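PDB 3I09: periplasmic branched-chain amino acid-binding protein from Burkholderia mallei, which probably binds a branched-chain amino acid or a similar small carboxylate in the periplasm and delivers it to an ABC transporter, and here holds acetoacetic acid. Local coordinates for residues G206-V209 and N210-A214; D251-Y254 and W255-Q259; F184-F187 and L188-Q192. All blocks are in the same frame, centred on the assembly; numbering follows the deposited sequence.

Interactions 1 and 3 belong to neighbouring helices of the lobe built on the parallel sheet 142-148, 170-177, 198-202 and 225-228, their centres about 12 Å apart. They touch directly: Ala214 CB meets Leu188 CD1 at 3.5 Å, and the ring of Phe184 rests on Asp207, Asn210 and Ala211. Interaction 1 is mostly buried, its Thr208 side chain about 8 Å from the acetoacetic acid at the nearest atoms, whereas interaction 3 is further out and partly buried, with Ser186, Leu189 and Gln190 exposed. Both are runs of i to i+4 backbone bonds. Interaction 2, about 24 Å from interaction 1 between centres, is instead an irregular link between strand 248-251 and helix 259-272, held by a turn, aromatic faces and a salt bridge.

Interaction 1: G206-V209 and N210-A214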
# COMPACT_ATOMS: atom_id res chain seq x y z
N GLY A 206 6.12 -6.30 -9.53
CA GLY A 206 6.72 -6.91 -10.71
C GLY A 206 5.83 -6.87 -11.95
O GLY A 206 6.35 -6.80 -13.08
N ASP A 207 4.50 -6.87 -11.75
CA ASP A 207 3.56 -6.76 -12.89
C ASP A 207 3.65 -5.39 -13.54
O ASP A 207 3.68 -5.27 -14.76
CB ASP A 207 2.09 -7.06 -12.47
CG ASP A 207 1.76 -8.56 -12.40
OD1 ASP A 207 2.40 -9.36 -13.14
OD2 ASP A 207 0.85 -8.93 -11.58
N THR A 208 3.69 -4.34 -12.73
CA THR A 208 3.82 -2.99 -13.23
C THR A 208 5.17 -2.85 -13.98
O THR A 208 5.23 -2.26 -15.07
CB THR A 208 3.74 -1.97 -12.09
OG1 THR A 208 2.49 -2.14 -11.40
CG2 THR A 208 3.82 -0.53 -12.61
N VAL A 209 6.22 -3.39 -13.40
CA VAL A 209 7.54 -3.30 -14.00
C VAL A 209 7.56 -4.00 -15.34
O VAL A 209 7.97 -3.41 -16.36
CB VAL A 209 8.62 -3.84 -13.04
CG1 VAL A 209 9.96 -4.10 -13.78
CG2 VAL A 209 8.80 -2.84 -11.87
N ASN A 210 7.09 -5.24 -15.34
CA ASN A 210 7.10 -6.04 -16.57
C ASN A 210 6.18 -5.48 -17.65
O ASN A 210 6.55 -5.52 -18.83
CB ASN A 210 6.79 -7.51 -16.28
CG ASN A 210 7.94 -8.20 -15.57
OD1 ASN A 210 9.13 -7.84 -15.77
ND2 ASN A 210 7.63 -9.22 -14.77
N ALA A 211 5.04 -4.91 -17.25
CA ALA A 211 4.10 -4.32 -18.22
C ALA A 211 4.68 -3.07 -18.85
O ALA A 211 4.48 -2.83 -20.03
CB ALA A 211 2.75 -3.99 -17.55
N ILE A 212 5.37 -2.26 -18.07
CA ILE A 212 5.96 -1.03 -18.58
C ILE A 212 7.10 -1.38 -19.54
O ILE A 212 7.22 -0.76 -20.63
CB ILE A 212 6.43 -0.10 -17.46
CG1 ILE A 212 5.20 0.46 -16.74
CG2 ILE A 212 7.27 1.09 -18.02
CD1 ILE A 212 5.52 1.23 -15.52
N LYS A 213 7.91 -2.36 -19.16
CA LYS A 213 9.00 -2.82 -20.02
C LYS A 213 8.47 -3.28 -21.36
O LYS A 213 8.96 -2.84 -22.42
CB LYS A 213 9.75 -3.98 -19.39
CG LYS A 213 10.77 -3.55 -18.38
CD LYS A 213 11.42 -4.78 -17.73
CE LYS A 213 12.38 -4.38 -16.61
NZ LYS A 213 13.18 -5.56 -16.08
N ALA A 214 7.47 -4.16 -21.30
CA ALA A 214 6.76 -4.67 -22.49
C ALA A 214 6.11 -3.58 -23.31
O ALA A 214 6.20 -3.61 -24.53
CB ALA A 214 5.74 -5.73 -22.09
O HOH W 1 4.82 -10.04 -14.09
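Thr208 and Ile212, one helical turn apart, lie side by side on the buried flank of this helix, with Thr208 CG2 and Ile212 CD1 3.8 Å apart. Thr208 turns its methyl anti to the backbone N (chi1 -57° for OG1), which brings CG2 alongside the isoleucine and keeps OG1 beside its own N, where it bonds to Asn203 OD1. Their backbones are joined by Ile212 N donating to Thr208 O at 3.0 Å. The same i to i+4 pattern binds Asn210 N to Gly206 O at 2.8 Å and Lys213 N to Val209 O at 3.0 Å. These residues belong to helix 205-217, the connection in the beta-alpha-beta unit between strands 198-202 and 225-228 of a type I periplasmic binding protein lobe. Val209 and Lys213 also lie side by side, Val209 CG1 meeting Lys213 CE at 3.7 Å; both touch Leu239 of helix 233-239, yet the lysine as a whole belongs to the looser, exposed side. So does partly exposed Asn210, whose ND2 donates to a water at 3.0 Å. That water in turn donates a hydrogen bond to Asp207 OD1 at 2.7 Å, the buried end of the bridge, where Asp207 OD2 takes the backbone N-H of Ser180.

Interaction 2: D251-Y254 and W255-Q259; sequences DSWY and WNRDQ
Tyr254 to Arg257 form a type I beta turn, closed by Arg257 N donating to Tyr254 O at 3.1 Å. The chain reaches this turn extended through Trp253 and leaves it at Asp258, the N-cap of the following helix, whose OD1 accepts from Ser261 N. The Tyr254 side chain has two conformers, and its contacts here hold for the one described. In it, Tyr254 CG lies between its own backbone N and carbonyl carbon (chi1 59°), which swings the ring over the turn. Arg257 CB then sits over one face in a CH-pi contact, 3.5 Å from the ring centroid. At the far end of the ring a water joins Tyr254 OH, at 2.6 Å, to Arg257 O. The Trp253 ring takes Trp255 CA over a face of its six-membered ring, 4.0 Å from that centroid. Arg257 bends at chi3 (65°); the guanidinium and the Trp253 indole planes are nearly perpendicular, at 82°, with Arg257 NH2 3.7 Å from Trp253 CD1. Arg257 NE makes a salt bridge to Asp258 OD2 at 3.1 Å, approaching from above the carboxylate plane. Residues 251-259 carry the chain from strand 248-251 to helix 259-272, with Tyr254 against Met336 of strand 329-338 and Val353 of strand 351-357, and Trp253 against Ala281 of helix 278-297.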
# COMPACT_ATOMS: atom_id res chain seq x y z
N ASP A 251 1.74 8.55 -3.92
CA ASP A 251 2.39 7.71 -2.87
C ASP A 251 2.19 8.36 -1.52
O ASP A 251 1.82 9.52 -1.44
CB ASP A 251 3.87 7.47 -3.17
CG ASP A 251 4.43 6.11 -2.53
OD1 ASP A 251 3.80 5.52 -1.63
OD2 ASP A 251 5.47 5.59 -3.02
N SER A 252 2.43 7.61 -0.44
CA SER A 252 2.20 8.14 0.90
C SER A 252 3.43 8.68 1.58
O SER A 252 3.31 9.31 2.63
CB SER A 252 1.58 7.05 1.80
OG SER A 252 2.51 6.02 2.07
N TRP A 253 4.62 8.38 1.05
CA TRP A 253 5.88 8.72 1.75
C TRP A 253 7.02 8.54 0.78
O TRP A 253 6.96 7.69 -0.12
CB TRP A 253 6.07 7.78 2.93
CG TRP A 253 7.21 8.08 3.83
CD1 TRP A 253 7.19 8.89 4.92
CD2 TRP A 253 8.54 7.54 3.75
NE1 TRP A 253 8.42 8.90 5.54
CE2 TRP A 253 9.26 8.06 4.84
CE3 TRP A 253 9.18 6.67 2.87
CZ2 TRP A 253 10.62 7.75 5.05
CZ3 TRP A 253 10.51 6.31 3.12
CH2 TRP A 253 11.22 6.87 4.18
N TYR A 254 8.05 9.39 0.93
CA TYR A 254 9.25 9.25 0.13
C TYR A 254 10.43 9.69 0.97
O TYR A 254 10.34 10.66 1.80
CB TYR A 254 9.18 10.00 -1.24
CG TYR A 254 8.95 11.49 -1.15
CD1 TYR A 254 7.73 12.02 -0.75
CD2 TYR A 254 9.97 12.39 -1.49
CE1 TYR A 254 7.52 13.40 -0.69
CE2 TYR A 254 9.77 13.75 -1.42
CZ TYR A 254 8.55 14.25 -1.02
OH TYR A 254 8.36 15.61 -0.94
N TRP A 255 11.52 8.95 0.81
CA TRP A 255 12.68 9.06 1.70
C TRP A 255 13.25 10.48 1.74
O TRP A 255 13.74 10.91 2.77
CB TRP A 255 13.75 8.03 1.30
CG TRP A 255 14.41 8.32 -0.00
CD1 TRP A 255 14.05 7.90 -1.27
CD2 TRP A 255 15.57 9.11 -0.16
NE1 TRP A 255 14.93 8.39 -2.19
CE2 TRP A 255 15.87 9.16 -1.54
CE3 TRP A 255 16.39 9.81 0.75
CZ2 TRP A 255 16.97 9.87 -2.04
CZ3 TRP A 255 17.46 10.55 0.23
CH2 TRP A 255 17.75 10.55 -1.14
N ASN A 256 13.18 11.18 0.62
CA ASN A 256 13.83 12.49 0.51
C ASN A 256 12.87 13.67 0.75
O ASN A 256 13.20 14.80 0.44
CB ASN A 256 14.48 12.66 -0.87
CG ASN A 256 15.60 13.71 -0.86
OD1 ASN A 256 16.21 13.96 0.19
ND2 ASN A 256 15.90 14.30 -2.04
N ARG A 257 11.69 13.40 1.30
CA ARG A 257 10.69 14.45 1.55
C ARG A 257 11.19 15.53 2.47
O ARG A 257 11.04 16.72 2.15
CB ARG A 257 9.39 13.87 2.16
CG ARG A 257 8.29 14.91 2.44
CD ARG A 257 6.98 14.28 3.03
NE ARG A 257 7.26 13.72 4.36
CZ ARG A 257 6.55 12.78 4.99
NH1 ARG A 257 5.44 12.26 4.46
NH2 ARG A 257 6.94 12.36 6.18
N ASP A 258 11.79 15.14 3.59
CA ASP A 258 12.18 16.10 4.63
C ASP A 258 13.22 15.54 5.56
O ASP A 258 13.70 14.44 5.36
CB ASP A 258 10.94 16.60 5.43
CG ASP A 258 10.14 15.48 6.06
OD1 ASP A 258 10.73 14.44 6.45
OD2 ASP A 258 8.90 15.65 6.19
N GLN A 259 13.65 16.33 6.54
CA GLN A 259 14.72 15.91 7.43
C GLN A 259 14.37 14.58 8.10
O GLN A 259 15.20 13.66 8.14
CB GLN A 259 14.96 16.98 8.48
CG GLN A 259 16.15 16.77 9.36
CD GLN A 259 16.24 17.84 10.46
OE1 GLN A 259 15.24 18.17 11.10
NE2 GLN A 259 17.42 18.37 10.68
O HOH W 2 9.98 17.60 -0.35

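Interaction 3: F184-F187 and L188-Q192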
# COMPACT_ATOMS: atom_id res chain seq x y z
N PHE A 184 2.97 -10.22 -21.43
CA PHE A 184 1.95 -9.18 -21.53
C PHE A 184 1.57 -8.80 -22.98
O PHE A 184 0.76 -7.89 -23.16
CB PHE A 184 2.44 -7.91 -20.84
CG PHE A 184 2.37 -7.98 -19.35
CD1 PHE A 184 1.20 -7.62 -18.69
CD2 PHE A 184 3.45 -8.40 -18.61
CE1 PHE A 184 1.14 -7.66 -17.30
CE2 PHE A 184 3.39 -8.45 -17.22
CZ PHE A 184 2.23 -8.08 -16.58
N SER A 185 2.17 -9.46 -23.97
CA SER A 185 2.09 -8.99 -25.35
C SER A 185 0.65 -8.95 -25.90
O SER A 185 0.24 -7.92 -26.47
CB SER A 185 3.00 -9.81 -26.28
OG SER A 185 2.72 -11.18 -26.17
N SER A 186 -0.11 -10.02 -25.73
CA SER A 186 -1.48 -10.04 -26.26
C SER A 186 -2.39 -9.02 -25.56
O SER A 186 -3.20 -8.33 -26.21
CB SER A 186 -2.08 -11.44 -26.22
OG SER A 186 -2.36 -11.83 -24.88
N PHE A 187 -2.22 -8.86 -24.25
CA PHE A 187 -2.96 -7.89 -23.49
C PHE A 187 -2.65 -6.46 -23.98
O PHE A 187 -3.56 -5.63 -24.16
CB PHE A 187 -2.63 -8.00 -21.99
CG PHE A 187 -2.66 -9.42 -21.46
CD1 PHE A 187 -3.65 -10.31 -21.82
CD2 PHE A 187 -1.69 -9.86 -20.59
CE1 PHE A 187 -3.66 -11.62 -21.31
CE2 PHE A 187 -1.70 -11.16 -20.08
CZ PHE A 187 -2.69 -12.03 -20.45
N LEU A 188 -1.38 -6.17 -24.21
CA LEU A 188 -0.99 -4.83 -24.64
C LEU A 188 -1.51 -4.53 -26.05
O LEU A 188 -1.97 -3.43 -26.32
CB LEU A 188 0.54 -4.64 -24.53
CG LEU A 188 1.14 -4.46 -23.13
CD1 LEU A 188 2.67 -4.62 -23.21
CD2 LEU A 188 0.79 -3.16 -22.47
N LEU A 189 -1.51 -5.52 -26.94
CA LEU A 189 -2.07 -5.33 -28.27
C LEU A 189 -3.59 -5.05 -28.24
O LEU A 189 -4.08 -4.21 -29.00
CB LEU A 189 -1.71 -6.48 -29.17
CG LEU A 189 -0.18 -6.52 -29.40
CD1 LEU A 189 0.17 -7.68 -30.32
CD2 LEU A 189 0.41 -5.18 -29.95
N GLN A 190 -4.33 -5.71 -27.34
CA GLN A 190 -5.75 -5.41 -27.15
C GLN A 190 -5.92 -3.98 -26.73
O GLN A 190 -6.72 -3.27 -27.31
CB GLN A 190 -6.39 -6.29 -26.08
CG GLN A 190 -6.52 -7.70 -26.49
CD GLN A 190 -7.03 -8.58 -25.34
OE1 GLN A 190 -8.09 -8.28 -24.76
NE2 GLN A 190 -6.29 -9.65 -25.02
N ALA A 191 -5.15 -3.56 -25.74
CA ALA A 191 -5.18 -2.18 -25.27
C ALA A 191 -4.83 -1.22 -26.40
O ALA A 191 -5.47 -0.19 -26.55
CB ALA A 191 -4.25 -1.96 -24.07
N GLN A 192 -3.85 -1.57 -27.21
CA GLN A 192 -3.43 -0.69 -28.29
C GLN A 192 -4.54 -0.54 -29.34
O GLN A 192 -4.77 0.55 -29.84
CB GLN A 192 -2.17 -1.22 -28.95
CG GLN A 192 -1.74 -0.43 -30.14
CD GLN A 192 -0.36 -0.77 -30.54
OE1 GLN A 192 -0.10 -1.86 -31.02
NE2 GLN A 192 0.55 0.17 -30.36
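Phe184, the residue just ahead of the helix, accepts from Leu188 N through its carbonyl O at 2.9 Å. Its CB meets Leu188 CD1 at 4.1 Å, but the ring leads away from that leucine to lie against helix 205-217 and edge-to-face with His177. Ser185 follows: its O takes Leu189 N at 3.0 Å, and Leu189 CG packs over the same oxygen at 3.3 Å, while the Ser185 hydroxyl turns back to Asp183 OD1. Ser186, on the exposed side, accepts Gln190 N at 3.1 Å. The Gln190 chain, with CG anti to its carbonyl carbon (chi1 -70°), runs back along the helix and places CG 3.4 Å from Ser186 O. Phe187 closes the segment by accepting Ala191 N at 3.1 Å. Gln190 NE2 stands at the edge of the Phe187 ring, near the ring plane and 4.2 Å from Phe187 CD1, a loose approach beside Val175 of strand 170-177. Phe187 and Ala191 also reach strand 142-148, at Leu146 and Phe144. With Phe184 and Leu188 on helix 205-217, and Ser186 and Leu189 exposed, helix 185-193 packs on both the parallel sheet and its neighbouring helix, as in the alpha/beta lobes of type I periplasmic binding proteins.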